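Local coordinates for Epf (Streptococcus pyogenes, PDB 4ES8), which is a cell-surface adhesin that binds to cells through an N-terminal domain containing a carbohydrate-binding module, at residues A87-K90 with T91-A95. Residues are numbered along the deposited sequence; the frame is centred on the assembly and turned at random.
Sequences ARYK and TSTTA. With ACT (acetate ion), chain E.
Both the hydroxyl and the amide of T93 grip one backbone oxygen, K90 O, where strand 84-89 gives way to a tight turn. T93 N donates to K90 O at 3.0 Å, nearly straight at 161°, and closes a type I beta turn from K90 to T93. The side chain adds a second bond, T93 OG1 to K90 O at 2.8 Å, lying in the carbonyl plane on a lone pair, whereas the amide approaches from above that plane. The first torsion (chi1 -64°) turns the hydroxyl back toward the K90 carbonyl, setting OG1 beside the residue's own backbone N and anti to its carbonyl carbon. OG1 thereby also packs at 4.1 Å against Y89 CB, near the plane of the tyrosine ring at its edge.

K90 itself leads away from the turn, its chain bent twice in succession, at chi2 and chi3, so that NZ comes round beside R88. An acetate, probably from the crystallisation liquor, bridges the pair: its OXT takes one bond from K90 NZ at 2.8 Å and another from R88 NH1 at 3.0 Å, the latter at the edge of the guanidinium. Both bases also have protein partners: K90 NZ forms a salt bridge with D201 and R88 NE one with D203. Y89 faces the other way, its hydroxyl bonded to S192 and to the V99 amide. The turn begins the link from strand 84-89 to strand 97-105, which lie in different seven-stranded antiparallel sheets, with T93 packed on V194 of strand 186-194 and on P198.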
loop_
_atom_site.group_PDB
_atom_site.type_symbol
_atom_site.label_atom_id
_atom_site.label_comp_id
_atom_site.label_asym_id
_atom_site.label_seq_id
_atom_site.Cartn_x
_atom_site.Cartn_y
_atom_site.Cartn_z
ATOM N N ALA A 87 17.392 -15.339 -3.928
ATOM C CA ALA A 87 18.823 -15.062 -3.800
ATOM C C ALA A 87 19.563 -16.328 -3.444
ATOM O O ALA A 87 19.015 -17.196 -2.741
ATOM C CB ALA A 87 19.072 -14.010 -2.727
ATOM N N ARG A 88 20.806 -16.425 -3.916
ATOM C CA ARG A 88 21.711 -17.535 -3.635
ATOM C C ARG A 88 23.005 -16.943 -3.145
ATOM O O ARG A 88 23.562 -16.063 -3.816
ATOM C CB ARG A 88 21.947 -18.404 -4.879
ATOM C CG ARG A 88 23.132 -19.367 -4.723
ATOM C CD ARG A 88 23.199 -20.382 -5.853
ATOM N NE ARG A 88 22.073 -21.297 -5.786
ATOM C CZ ARG A 88 21.744 -22.140 -6.756
ATOM N NH1 ARG A 88 22.510 -22.248 -7.843
ATOM N NH2 ARG A 88 20.678 -22.914 -6.635
ATOM N N TYR A 89 23.467 -17.380 -1.977
ATOM C CA TYR A 89 24.765 -16.949 -1.414
ATOM C C TYR A 89 25.800 -18.053 -1.672
ATOM O O TYR A 89 25.551 -19.228 -1.358
ATOM C CB TYR A 89 24.656 -16.659 0.085
ATOM C CG TYR A 89 23.709 -15.533 0.404
ATOM C CD1 TYR A 89 22.340 -15.763 0.546
ATOM C CD2 TYR A 89 24.168 -14.222 0.520
ATOM C CE1 TYR A 89 21.454 -14.720 0.818
ATOM C CE2 TYR A 89 23.296 -13.178 0.806
ATOM C CZ TYR A 89 21.941 -13.432 0.956
ATOM O OH TYR A 89 21.081 -12.401 1.238
ATOM N N LYS A 90 26.920 -17.695 -2.305
ATOM C CA LYS A 90 27.970 -18.658 -2.637
ATOM C C LYS A 90 29.015 -18.724 -1.545
ATOM O O LYS A 90 29.137 -17.807 -0.744
ATOM C CB LYS A 90 28.648 -18.278 -3.983
ATOM C CG LYS A 90 27.671 -18.065 -5.149
ATOM C CD LYS A 90 27.040 -19.359 -5.646
ATOM C CE LYS A 90 28.041 -20.245 -6.374
ATOM N NZ LYS A 90 27.403 -21.511 -6.872
ATOM N N THR A 91 29.858 -19.777 -1.566
ATOM C CA THR A 91 30.914 -19.923 -0.572
ATOM C C THR A 91 31.938 -18.770 -0.640
ATOM O O THR A 91 32.621 -18.535 0.352
ATOM C CB THR A 91 31.651 -21.276 -0.722
ATOM O OG1 THR A 91 32.267 -21.324 -1.999
ATOM C CG2 THR A 91 30.736 -22.469 -0.555
ATOM N N SER A 92 32.068 -18.095 -1.801
ATOM C CA SER A 92 33.037 -16.994 -1.933
ATOM C C SER A 92 32.530 -15.692 -1.279
ATOM O O SER A 92 33.296 -14.729 -1.175
ATOM C CB SER A 92 33.367 -16.760 -3.399
ATOM O OG SER A 92 32.201 -16.457 -4.136
ATOM N N THR A 93 31.245 -15.653 -0.833
ATOM C CA THR A 93 30.672 -14.484 -0.152
ATOM C C THR A 93 31.526 -14.087 1.040
ATOM O O THR A 93 31.933 -14.958 1.808
ATOM C CB THR A 93 29.249 -14.842 0.373
ATOM O OG1 THR A 93 28.382 -15.126 -0.724
ATOM C CG2 THR A 93 28.613 -13.723 1.204
ATOM N N THR A 94 31.769 -12.775 1.219
ATOM C CA THR A 94 32.427 -12.267 2.412
ATOM C C THR A 94 31.336 -11.889 3.380
ATOM O O THR A 94 30.578 -10.956 3.113
ATOM C CB THR A 94 33.355 -11.082 2.095
ATOM O OG1 THR A 94 34.357 -11.508 1.170
ATOM C CG2 THR A 94 34.010 -10.487 3.371
ATOM N N ALA A 95 31.257 -12.589 4.500
ATOM C CA ALA A 95 30.202 -12.346 5.460
ATOM C C ALA A 95 30.629 -11.384 6.562
ATOM O O ALA A 95 31.824 -11.340 6.885
ATOM C CB ALA A 95 29.745 -13.672 6.061
HETATM C C ACT E . 25.387 -20.985 -9.843
HETATM O O ACT E . 26.525 -20.867 -10.349
HETATM O OXT ACT E . 25.247 -21.314 -8.641
HETATM C CH3 ACT E . 24.192 -20.860 -10.775
#